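Local coordinates for cytochrome c, mono-and diheme variant (Methylophaga aminisulfidivorans MP, PDB 7C90), which binds heme c covalently and probably carries electrons in the methanol oxidation system of a marine methylotrophic bacterium, at residues V59-F62 with G66-L69; N68-D73 with T140-L145; G119-I124 with H146-V151; W150-Y155 with A162-E167. All coordinates share one frame; numbering follows the deposited sequence.

Contact 1 of 4, residues V59-F62 with G66-L69; sequences VEHF and GENL
The imidazole of His61 points its NE2 edge at the carboxylate of Glu67. NE2 donates to Glu67 OE1 over 3.0 Å, and the bond is nearly straight (176° at the hydrogen). OE1 lies almost in the ring plane. It is met on its anti side, and the carboxylate is turned 36° from the ring. Glu67 gets there with an extended chain. Leu69 crosses the His61 side chain at about a right angle, and its CD2 methyl sits 3.4 Å from His61 CD2. The ring therefore has a polar mate at its NE2 corner and an apolar neighbour beside CD2.

Phe62, the next residue of helix 57-65, sends its ring to a different part of the loop, the backbone of Gly66 and Glu67. With CG anti to the backbone N (chi1 178°), the ring turns its edge to Glu67 O, 3.5 Å from Phe62 CD1, and CE1 lies close to the Gly66 carbonyl. Gly66 has positive phi and is the first residue to leave the helix. Its N donates to Phe62 O at 2.7 Å, so the last turn still holds the outgoing chain.

With an alanine at His61, the Glu67 carboxylate would probably lose its donor and Leu69 its ring neighbour. The chemistry is that of a histidine-carboxylate hydrogen bond fastening a helix to its exit loop; the nearby negative charge may favour the protonated imidazole.

Contact 2 of 4, residues N68-D73 with T140-L145; sequences NLYNTD and TKDEIL
Asn68 ND2 donates to Leu145 O over 2.9 Å, which ties the loop before helix 74-87 to a carbonyl of helix 141-153. The bond is fairly straight at 165°, and the oxygen lies near the amide plane. Asn68 CG sits anti to its own N (chi1 -176°), which swings the amide over to the helix. The other end of the amide works inside the loop. Asn68 OD1 accepts from Tyr70 N at 3.0 Å, an Asx turn, with the donor above the carbonyl plane. One buried amide is thus held at both ends. A leucine in place of Asn68 would probably leave Tyr70 N without its side-chain acceptor, break the link to Leu145 O and let the turn drift from the helix.

Tyr70 makes the second half of the contact. Its ring edge meets Leu145, with CD2 3.8 Å from Leu145 CB. Its hydroxyl reaches Asp142 OD1, though the modelled 2.4 Å separation between Tyr70 OH and OD1 is very short and its exact value is doubtful. The ring and the carboxylate stand nearly perpendicular. Asp142 OD1 also bonds to Thr56 OG1.

Thr140 opens the helix with a capping box: Glu143 N donates to Thr140 OG1 and Thr140 N to Glu143 OE1. On the side of helix 57-65, Val59 packs on Asp142 and Leu145. On the side of helix 117-126, Phe121 packs on Ile144. The loop thus packs on the first turns of helix 141-153, which helices 57-65 and 117-126 also touch.

Contact 3 of 4, residues G119-I124 with H146-V151; sequences GLFETI and HIMAWV. With HEC (heme c), chain E.
Met148 meets Leu120, Phe121 and Ile124 because of how its chain bends. Its CG is anti to the carbonyl carbon (chi1 -76°), which sends the chain out from helix 141-153. A bend at chi3 (57°) then tucks CE in beside Phe121. This is helix-helix packing of the cytochrome c fold, in which segments 119-124 and 146-151 run at 123° to each other beside the heme.

Leu120 and Met148 reach toward each other tip to tip, with Leu120 CD2 3.7 Å from Met148 CG. Ile124 crosses Met148 obliquely and brings CD1 to 3.6 Å from the same CG. The sulfur passes on to Phe121. It lies at the ring edge, 5.3 Å from the centroid, as a Met-aromatic contact, and also touches CB. No hydrogen bond joins the two segments. The contact is buried and held by apolar and sulfur-aromatic contacts.

Leu120, Thr123, Ile124 and Ile147 belong to the heme pocket. Thr123 CG2 faces pyrrole ring A at C2A, and its hydroxyl bonds to Asn114, itself a heme-binding residue. Ile147 sets its CG2 3.8 Å from the heme methyl CMB. Ile124 also lies near Met132, one of the axial ligands of the iron. The helix pair thus packs on the heme as well as on itself. Leu120 splits its branches: CD2 goes to Met148, while CD1 touches heme methyl CMA at 3.4 Å.

Contact 4 of 4, residues W150-Y155 with A162-E167; sequences WVRSVY and ADWLTE
Arg152 lays its guanidinium flat on the indole of Trp164, a cation-pi stack between the end of helix 141-153 and the type I beta turn from Ala162 to Leu165. The planes are nearly parallel and the group centres 4.2 Å apart. The stack is off-centre, with CZ displaced toward CE3. The aliphatic part of the chain takes the middle: Arg152 CD stands 3.5 Å from the centroid of the six-membered ring, a CH-pi contact over its face. A bend at chi2 (-53°) folds the arginine down along the indole.

The polar ends also bind residues outside the two segments. Arg152 NH2 forms a salt bridge with Asp117 and NH1 bonds to Asn114 O. These bonds fix the rotation of the guanidinium and hold it parallel to the ring. They also tie the stack to the neighbourhood of the heme, since Asn114 is a heme-binding residue. Tyr155 OH bonds to Ser158 O.

The aromatic pair is T-shaped. Trp164 points its CH2 corner at the centre of the Tyr155 ring, and the planes stand at 87°. CH2 is 3.6 Å from Tyr155 CG. Trp164 CG lies between the backbone N and the carbonyl carbon (chi1 74°), the crowded position, which brings the indole against Arg152 and Tyr155.

Apolar contacts make up the rest. Ala162 CB and Leu165 CG pack on the indole face opposite Arg152. Ala162 CB also lies 4.0 Å from Tyr155 CE2.

Overall arrangement
Helix 141-153 joins three of the contacts: contact 2 uses its start, contact 3 its middle and contact 4 its end. Contact 1 closes first along the chain, and contact 2 begins on its loop, sharing Asn68 and Leu69. The segments of contacts 2 and 3 alternate along the chain, and contact 4 begins where contact 3 ends, sharing Trp150 and Val151. Contacts 1 and 2 have centres about 7 Å apart, contacts 2 and 3 about 8 Å. Contacts 1 and 4 are the most distant pair, at about 14 Å, and do not touch. Contact 3 lies near the chain centre and borders the heme; the others lie farther out, consistent with their joining loops and helix 57-65 to that core.

Contact 1 of 4, residues V59-F62 with G66-L69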
# COMPACT_ATOMS: atom_id res chain seq x y z
N VAL A 59 13.04 -27.13 -10.52
CA VAL A 59 12.89 -26.07 -11.55
C VAL A 59 12.73 -26.74 -12.91
O VAL A 59 11.80 -26.36 -13.67
CB VAL A 59 14.06 -25.07 -11.49
CG1 VAL A 59 14.14 -24.22 -12.75
CG2 VAL A 59 13.97 -24.19 -10.24
N GLU A 60 13.56 -27.72 -13.25
CA GLU A 60 13.46 -28.37 -14.59
C GLU A 60 12.07 -29.03 -14.70
O GLU A 60 11.38 -28.85 -15.73
CB GLU A 60 14.63 -29.33 -14.83
CG GLU A 60 14.56 -30.07 -16.16
CD GLU A 60 15.60 -31.18 -16.34
OE1 GLU A 60 16.76 -30.98 -15.92
OE2 GLU A 60 15.23 -32.25 -16.88
N HIS A 61 11.63 -29.71 -13.64
CA HIS A 61 10.30 -30.37 -13.59
C HIS A 61 9.20 -29.32 -13.82
O HIS A 61 8.26 -29.57 -14.61
CB HIS A 61 10.09 -31.12 -12.27
CG HIS A 61 8.84 -31.93 -12.27
ND1 HIS A 61 8.67 -33.03 -13.09
CD2 HIS A 61 7.68 -31.79 -11.59
CE1 HIS A 61 7.49 -33.55 -12.89
NE2 HIS A 61 6.86 -32.82 -11.97
N PHE A 62 9.34 -28.17 -13.17
CA PHE A 62 8.30 -27.11 -13.18
C PHE A 62 8.21 -26.54 -14.59
O PHE A 62 7.07 -26.40 -15.08
CB PHE A 62 8.54 -26.03 -12.13
CG PHE A 62 7.49 -24.94 -12.20
CD1 PHE A 62 6.24 -25.16 -11.65
CD2 PHE A 62 7.71 -23.77 -12.89
CE1 PHE A 62 5.25 -24.19 -11.72
CE2 PHE A 62 6.71 -22.81 -12.99
CZ PHE A 62 5.49 -23.02 -12.40
N GLY A 66 4.59 -27.51 -15.07
CA GLY A 66 3.85 -26.56 -14.24
C GLY A 66 3.48 -27.16 -12.89
O GLY A 66 2.61 -26.59 -12.24
N GLU A 67 4.14 -28.26 -12.49
CA GLU A 67 3.96 -28.92 -11.17
C GLU A 67 5.14 -28.53 -10.26
O GLU A 67 6.28 -28.54 -10.74
CB GLU A 67 3.89 -30.43 -11.29
CG GLU A 67 3.69 -31.12 -9.94
CD GLU A 67 3.52 -32.64 -9.97
OE1 GLU A 67 4.17 -33.30 -10.81
OE2 GLU A 67 2.73 -33.15 -9.14
N ASN A 68 4.86 -28.20 -8.99
CA ASN A 68 5.87 -27.79 -7.99
C ASN A 68 6.19 -28.97 -7.08
O ASN A 68 5.38 -29.24 -6.20
CB ASN A 68 5.39 -26.57 -7.18
CG ASN A 68 6.45 -26.09 -6.22
OD1 ASN A 68 7.53 -26.69 -6.14
ND2 ASN A 68 6.18 -25.01 -5.51
N LEU A 69 7.31 -29.68 -7.32
CA LEU A 69 7.72 -30.88 -6.54
C LEU A 69 7.87 -30.51 -5.08
O LEU A 69 7.84 -31.44 -4.27
CB LEU A 69 9.07 -31.41 -7.04
CG LEU A 69 9.07 -32.10 -8.39
CD1 LEU A 69 10.42 -32.76 -8.63
CD2 LEU A 69 7.92 -33.10 -8.49

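Contact 2 of 4, residues N68-D73 with T140-L145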
# COMPACT_ATOMS: atom_id res chain seq x y z
N ASN A 68 4.86 -28.20 -8.99
CA ASN A 68 5.87 -27.79 -7.99
C ASN A 68 6.19 -28.97 -7.08
O ASN A 68 5.38 -29.24 -6.20
CB ASN A 68 5.39 -26.57 -7.18
CG ASN A 68 6.45 -26.09 -6.22
OD1 ASN A 68 7.53 -26.69 -6.14
ND2 ASN A 68 6.18 -25.01 -5.51
N LEU A 69 7.31 -29.68 -7.32
CA LEU A 69 7.72 -30.88 -6.54
C LEU A 69 7.87 -30.51 -5.08
O LEU A 69 7.84 -31.44 -4.27
CB LEU A 69 9.07 -31.41 -7.04
CG LEU A 69 9.07 -32.10 -8.39
CD1 LEU A 69 10.42 -32.76 -8.63
CD2 LEU A 69 7.92 -33.10 -8.49
N TYR A 70 8.11 -29.24 -4.73
CA TYR A 70 8.40 -28.89 -3.32
C TYR A 70 7.11 -28.86 -2.49
O TYR A 70 7.29 -28.80 -1.28
CB TYR A 70 9.15 -27.57 -3.16
CG TYR A 70 10.55 -27.53 -3.71
CD1 TYR A 70 11.47 -28.57 -3.50
CD2 TYR A 70 10.97 -26.44 -4.44
CE1 TYR A 70 12.76 -28.50 -4.01
CE2 TYR A 70 12.26 -26.34 -4.94
CZ TYR A 70 13.16 -27.37 -4.72
OH TYR A 70 14.41 -27.24 -5.24
N ASN A 71 5.91 -28.95 -3.08
CA ASN A 71 4.65 -28.91 -2.30
C ASN A 71 4.62 -29.98 -1.19
O ASN A 71 3.89 -29.76 -0.20
CB ASN A 71 3.40 -29.01 -3.19
CG ASN A 71 3.17 -27.73 -3.97
OD1 ASN A 71 3.73 -26.69 -3.62
ND2 ASN A 71 2.37 -27.80 -5.03
N THR A 72 5.32 -31.10 -1.35
CA THR A 72 5.23 -32.27 -0.43
C THR A 72 6.50 -32.38 0.42
O THR A 72 6.61 -33.32 1.21
CB THR A 72 4.95 -33.57 -1.21
OG1 THR A 72 5.85 -33.68 -2.30
CG2 THR A 72 3.55 -33.62 -1.78
N ASP A 73 7.43 -31.43 0.30
CA ASP A 73 8.82 -31.57 0.82
C ASP A 73 8.95 -30.66 2.04
O ASP A 73 9.01 -29.44 1.87
CB ASP A 73 9.84 -31.35 -0.30
CG ASP A 73 11.29 -31.25 0.16
OD1 ASP A 73 11.51 -31.16 1.39
OD2 ASP A 73 12.19 -31.23 -0.72
N THR A 140 15.85 -16.48 -7.38
CA THR A 140 15.99 -17.58 -8.37
C THR A 140 14.63 -18.28 -8.53
O THR A 140 13.73 -18.19 -7.61
CB THR A 140 17.07 -18.61 -8.00
OG1 THR A 140 16.58 -19.38 -6.90
CG2 THR A 140 18.41 -17.97 -7.66
N LYS A 141 14.49 -18.99 -9.64
CA LYS A 141 13.29 -19.82 -9.92
C LYS A 141 13.14 -20.87 -8.81
O LYS A 141 12.02 -21.05 -8.34
CB LYS A 141 13.39 -20.42 -11.31
CG LYS A 141 13.16 -19.40 -12.42
CD LYS A 141 12.92 -20.06 -13.76
CE LYS A 141 14.22 -20.36 -14.48
NZ LYS A 141 14.89 -19.10 -14.90
N ASP A 142 14.24 -21.45 -8.34
CA ASP A 142 14.19 -22.47 -7.26
C ASP A 142 13.67 -21.82 -5.98
O ASP A 142 12.89 -22.47 -5.27
CB ASP A 142 15.56 -23.10 -7.02
CG ASP A 142 15.45 -24.37 -6.19
OD1 ASP A 142 14.84 -25.33 -6.70
OD2 ASP A 142 15.92 -24.37 -5.02
N GLU A 143 14.08 -20.58 -5.70
CA GLU A 143 13.64 -19.85 -4.49
C GLU A 143 12.15 -19.54 -4.59
O GLU A 143 11.43 -19.70 -3.61
CB GLU A 143 14.47 -18.59 -4.29
CG GLU A 143 15.88 -18.88 -3.84
CD GLU A 143 16.75 -17.63 -3.79
OE1 GLU A 143 16.62 -16.72 -4.69
OE2 GLU A 143 17.56 -17.54 -2.84
N ILE A 144 11.67 -19.17 -5.77
CA ILE A 144 10.22 -18.91 -5.98
C ILE A 144 9.43 -20.20 -5.70
O ILE A 144 8.42 -20.12 -4.99
CB ILE A 144 9.98 -18.33 -7.39
CG1 ILE A 144 10.54 -16.91 -7.48
CG2 ILE A 144 8.50 -18.37 -7.77
CD1 ILE A 144 10.63 -16.38 -8.90
N LEU A 145 9.89 -21.35 -6.17
CA LEU A 145 9.16 -22.63 -5.94
C LEU A 145 9.17 -22.97 -4.45
O LEU A 145 8.18 -23.50 -3.96
CB LEU A 145 9.80 -23.74 -6.77
CG LEU A 145 9.73 -23.55 -8.28
CD1 LEU A 145 10.51 -24.63 -9.00
CD2 LEU A 145 8.29 -23.55 -8.73

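Contact 3 of 4, residues G119-I124 with H146-V151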
# COMPACT_ATOMS: atom_id res chain seq x y z
N GLY A 119 0.05 -20.54 -12.60
CA GLY A 119 -0.38 -19.14 -12.46
C GLY A 119 0.36 -18.44 -11.32
O GLY A 119 0.81 -17.31 -11.52
N LEU A 120 0.49 -19.09 -10.17
CA LEU A 120 1.15 -18.52 -8.97
C LEU A 120 2.59 -18.16 -9.33
O LEU A 120 3.02 -17.05 -8.95
CB LEU A 120 1.12 -19.53 -7.82
CG LEU A 120 1.70 -19.05 -6.49
CD1 LEU A 120 1.07 -17.75 -6.04
CD2 LEU A 120 1.52 -20.13 -5.44
N PHE A 121 3.32 -19.06 -9.97
CA PHE A 121 4.72 -18.79 -10.40
C PHE A 121 4.69 -17.54 -11.31
O PHE A 121 5.44 -16.60 -11.07
CB PHE A 121 5.34 -20.01 -11.08
CG PHE A 121 6.74 -19.75 -11.54
CD1 PHE A 121 6.99 -19.20 -12.80
CD2 PHE A 121 7.82 -20.04 -10.73
CE1 PHE A 121 8.28 -18.91 -13.21
CE2 PHE A 121 9.11 -19.78 -11.15
CZ PHE A 121 9.34 -19.22 -12.39
N GLU A 122 3.76 -17.48 -12.27
CA GLU A 122 3.70 -16.32 -13.23
C GLU A 122 3.53 -15.04 -12.44
O GLU A 122 4.20 -14.07 -12.79
CB GLU A 122 2.59 -16.46 -14.27
CG GLU A 122 2.87 -17.62 -15.21
CD GLU A 122 1.65 -18.16 -15.95
OE1 GLU A 122 0.51 -17.98 -15.46
OE2 GLU A 122 1.86 -18.79 -17.01
N THR A 123 2.66 -15.02 -11.43
CA THR A 123 2.33 -13.78 -10.70
C THR A 123 3.60 -13.36 -9.95
O THR A 123 3.96 -12.17 -9.96
CB THR A 123 1.10 -13.99 -9.81
OG1 THR A 123 -0.05 -14.24 -10.62
CG2 THR A 123 0.84 -12.80 -8.90
N ILE A 124 4.30 -14.29 -9.33
CA ILE A 124 5.52 -13.97 -8.54
C ILE A 124 6.63 -13.57 -9.51
O ILE A 124 7.27 -12.49 -9.30
CB ILE A 124 5.93 -15.13 -7.63
CG1 ILE A 124 4.82 -15.44 -6.62
CG2 ILE A 124 7.24 -14.80 -6.94
CD1 ILE A 124 4.98 -16.77 -5.89
N HIS A 146 10.24 -22.70 -3.73
CA HIS A 146 10.30 -22.86 -2.25
C HIS A 146 9.21 -22.01 -1.59
O HIS A 146 8.42 -22.52 -0.75
CB HIS A 146 11.69 -22.50 -1.74
CG HIS A 146 12.67 -23.61 -1.89
ND1 HIS A 146 13.47 -23.75 -2.96
CD2 HIS A 146 12.95 -24.64 -1.07
CE1 HIS A 146 14.26 -24.79 -2.80
NE2 HIS A 146 13.95 -25.37 -1.65
N ILE A 147 9.15 -20.74 -1.97
CA ILE A 147 8.16 -19.78 -1.39
C ILE A 147 6.78 -20.30 -1.72
O ILE A 147 5.88 -20.21 -0.88
CB ILE A 147 8.40 -18.35 -1.92
CG1 ILE A 147 9.72 -17.78 -1.39
CG2 ILE A 147 7.21 -17.46 -1.57
CD1 ILE A 147 10.08 -16.41 -1.94
N MET A 148 6.58 -20.75 -2.96
CA MET A 148 5.26 -21.27 -3.39
C MET A 148 4.86 -22.49 -2.55
O MET A 148 3.71 -22.51 -2.06
CB MET A 148 5.26 -21.63 -4.87
CG MET A 148 5.18 -20.38 -5.74
SD MET A 148 5.63 -20.75 -7.45
CE MET A 148 4.48 -22.03 -7.90
N ALA A 149 5.76 -23.45 -2.34
CA ALA A 149 5.42 -24.63 -1.49
C ALA A 149 4.97 -24.14 -0.11
O ALA A 149 3.93 -24.62 0.39
CB ALA A 149 6.57 -25.59 -1.38
N TRP A 150 5.66 -23.16 0.48
CA TRP A 150 5.30 -22.65 1.84
C TRP A 150 3.93 -21.99 1.79
O TRP A 150 3.13 -22.21 2.70
CB TRP A 150 6.39 -21.72 2.41
CG TRP A 150 5.99 -21.25 3.77
CD1 TRP A 150 6.10 -21.93 4.95
CD2 TRP A 150 5.25 -20.06 4.06
NE1 TRP A 150 5.52 -21.22 5.95
CE2 TRP A 150 4.97 -20.09 5.44
CE3 TRP A 150 4.78 -19.00 3.28
CZ2 TRP A 150 4.27 -19.06 6.07
CZ3 TRP A 150 4.06 -18.00 3.90
CH2 TRP A 150 3.82 -18.03 5.28
N VAL A 151 3.64 -21.18 0.78
CA VAL A 151 2.33 -20.48 0.64
C VAL A 151 1.23 -21.54 0.58
O VAL A 151 0.14 -21.32 1.21
CB VAL A 151 2.32 -19.52 -0.57
CG1 VAL A 151 0.92 -19.01 -0.86
CG2 VAL A 151 3.26 -18.32 -0.38
FE HEC E . 2.48 -9.65 -3.73
CHA HEC E . -0.57 -9.52 -5.31
CHB HEC E . 2.49 -13.00 -3.96
CHC HEC E . 5.74 -9.66 -2.63
CHD HEC E . 2.17 -6.37 -2.86
NA HEC E . 1.18 -11.00 -4.55
C1A HEC E . 0.00 -10.82 -5.11
C2A HEC E . -0.67 -12.04 -5.59
C3A HEC E . 0.28 -13.08 -5.22
C4A HEC E . 1.34 -12.32 -4.52
CMA HEC E . 0.21 -14.57 -5.36
CAA HEC E . -1.96 -12.19 -6.31
CBA HEC E . -2.88 -12.78 -5.25
CGA HEC E . -4.22 -13.11 -5.82
O1A HEC E . -4.33 -13.31 -7.04
O2A HEC E . -5.19 -13.09 -5.01
NB HEC E . 3.87 -11.11 -3.36
C1B HEC E . 3.69 -12.40 -3.44
C2B HEC E . 4.85 -13.22 -3.02
C3B HEC E . 5.83 -12.21 -2.66
C4B HEC E . 5.13 -10.96 -2.91
CMB HEC E . 4.94 -14.72 -3.00
CAB HEC E . 7.26 -12.44 -2.15
CBB HEC E . 8.13 -12.99 -3.22
NC HEC E . 3.72 -8.26 -2.89
C1C HEC E . 5.01 -8.44 -2.56
C2C HEC E . 5.68 -7.26 -1.99
C3C HEC E . 4.60 -6.27 -2.06
C4C HEC E . 3.45 -6.98 -2.62
CMC HEC E . 7.09 -7.21 -1.51
CAC HEC E . 4.73 -4.88 -1.51
CBC HEC E . 5.90 -4.11 -2.06
ND HEC E . 1.02 -8.21 -4.01
C1D HEC E . 1.05 -6.96 -3.59
C2D HEC E . -0.09 -6.16 -3.99
C3D HEC E . -0.92 -7.08 -4.73
C4D HEC E . -0.10 -8.29 -4.69
CMD HEC E . -0.30 -4.72 -3.71
CAD HEC E . -2.17 -6.83 -5.46
CBD HEC E . -1.70 -6.61 -6.91
CGD HEC E . -2.75 -6.82 -7.99
O1D HEC E . -3.95 -6.85 -7.69
O2D HEC E . -2.40 -6.91 -9.20

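Contact 4 of 4, residues W150-Y155 with A162-E167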
# COMPACT_ATOMS: atom_id res chain seq x y z
N TRP A 150 5.66 -23.16 0.48
CA TRP A 150 5.30 -22.65 1.84
C TRP A 150 3.93 -21.99 1.79
O TRP A 150 3.13 -22.21 2.70
CB TRP A 150 6.39 -21.72 2.41
CG TRP A 150 5.99 -21.25 3.77
CD1 TRP A 150 6.10 -21.93 4.95
CD2 TRP A 150 5.25 -20.06 4.06
NE1 TRP A 150 5.52 -21.22 5.95
CE2 TRP A 150 4.97 -20.09 5.44
CE3 TRP A 150 4.78 -19.00 3.28
CZ2 TRP A 150 4.27 -19.06 6.07
CZ3 TRP A 150 4.06 -18.00 3.90
CH2 TRP A 150 3.82 -18.03 5.28
N VAL A 151 3.64 -21.18 0.78
CA VAL A 151 2.33 -20.48 0.64
C VAL A 151 1.23 -21.54 0.58
O VAL A 151 0.14 -21.32 1.21
CB VAL A 151 2.32 -19.52 -0.57
CG1 VAL A 151 0.92 -19.01 -0.86
CG2 VAL A 151 3.26 -18.32 -0.38
N ARG A 152 1.45 -22.65 -0.15
CA ARG A 152 0.40 -23.70 -0.25
C ARG A 152 0.25 -24.40 1.12
O ARG A 152 -0.86 -24.68 1.46
CB ARG A 152 0.71 -24.71 -1.35
CG ARG A 152 0.75 -24.09 -2.74
CD ARG A 152 -0.48 -23.28 -3.10
NE ARG A 152 -0.47 -23.13 -4.54
CZ ARG A 152 -1.20 -22.27 -5.25
NH1 ARG A 152 -2.03 -21.44 -4.65
NH2 ARG A 152 -1.05 -22.23 -6.56
N SER A 153 1.33 -24.57 1.88
CA SER A 153 1.37 -25.36 3.14
C SER A 153 0.53 -24.66 4.22
O SER A 153 0.04 -25.36 5.11
CB SER A 153 2.79 -25.57 3.60
OG SER A 153 3.35 -24.37 4.17
N VAL A 154 0.36 -23.33 4.15
CA VAL A 154 -0.34 -22.55 5.22
C VAL A 154 -1.78 -22.29 4.81
O VAL A 154 -2.48 -21.68 5.59
CB VAL A 154 0.40 -21.25 5.59
CG1 VAL A 154 1.70 -21.59 6.28
CG2 VAL A 154 0.64 -20.33 4.39
N TYR A 155 -2.22 -22.83 3.67
CA TYR A 155 -3.59 -22.67 3.13
C TYR A 155 -4.63 -23.12 4.15
O TYR A 155 -4.47 -24.24 4.68
CB TYR A 155 -3.77 -23.56 1.91
CG TYR A 155 -5.06 -23.44 1.15
CD1 TYR A 155 -5.40 -22.29 0.45
CD2 TYR A 155 -5.90 -24.54 1.04
CE1 TYR A 155 -6.57 -22.21 -0.28
CE2 TYR A 155 -7.06 -24.48 0.29
CZ TYR A 155 -7.38 -23.33 -0.40
OH TYR A 155 -8.51 -23.32 -1.17
N ALA A 162 -8.68 -25.79 -4.25
CA ALA A 162 -7.22 -25.94 -4.24
C ALA A 162 -6.75 -26.63 -5.52
O ALA A 162 -6.45 -27.85 -5.48
CB ALA A 162 -6.78 -26.70 -3.01
N ASP A 163 -6.65 -25.88 -6.62
CA ASP A 163 -6.41 -26.46 -7.97
C ASP A 163 -5.04 -27.15 -8.03
O ASP A 163 -4.92 -28.06 -8.84
CB ASP A 163 -6.65 -25.44 -9.08
CG ASP A 163 -8.11 -25.05 -9.23
OD1 ASP A 163 -8.98 -25.89 -8.90
OD2 ASP A 163 -8.38 -23.91 -9.67
N TRP A 164 -4.06 -26.79 -7.20
CA TRP A 164 -2.70 -27.39 -7.20
C TRP A 164 -2.71 -28.82 -6.60
O TRP A 164 -1.75 -29.55 -6.83
CB TRP A 164 -1.68 -26.50 -6.47
CG TRP A 164 -1.81 -26.49 -4.97
CD1 TRP A 164 -1.09 -27.25 -4.09
CD2 TRP A 164 -2.73 -25.73 -4.19
NE1 TRP A 164 -1.50 -27.00 -2.81
CE2 TRP A 164 -2.53 -26.10 -2.84
CE3 TRP A 164 -3.72 -24.78 -4.48
CZ2 TRP A 164 -3.24 -25.53 -1.79
CZ3 TRP A 164 -4.45 -24.24 -3.45
CH2 TRP A 164 -4.21 -24.61 -2.12
N LEU A 165 -3.75 -29.19 -5.86
CA LEU A 165 -3.85 -30.52 -5.19
C LEU A 165 -4.44 -31.56 -6.16
O LEU A 165 -5.40 -31.22 -6.88
CB LEU A 165 -4.75 -30.43 -3.95
CG LEU A 165 -4.25 -29.58 -2.79
CD1 LEU A 165 -5.32 -29.51 -1.71
CD2 LEU A 165 -2.93 -30.10 -2.24
N THR A 166 -3.93 -32.79 -6.11
CA THR A 166 -4.49 -33.98 -6.80
C THR A 166 -5.78 -34.39 -6.09
O THR A 166 -5.99 -33.94 -4.92
CB THR A 166 -3.48 -35.13 -6.88
OG1 THR A 166 -3.27 -35.67 -5.58
CG2 THR A 166 -2.16 -34.69 -7.48
N GLU A 167 -6.63 -35.18 -6.75
CA GLU A 167 -7.91 -35.66 -6.17
C GLU A 167 -7.60 -36.36 -4.84
O GLU A 167 -8.32 -36.12 -3.87
CB GLU A 167 -8.64 -36.57 -7.16
CG GLU A 167 -8.88 -35.93 -8.52
CD GLU A 167 -10.12 -35.05 -8.64
OE1 GLU A 167 -10.68 -34.67 -7.58
OE2 GLU A 167 -10.54 -34.77 -9.81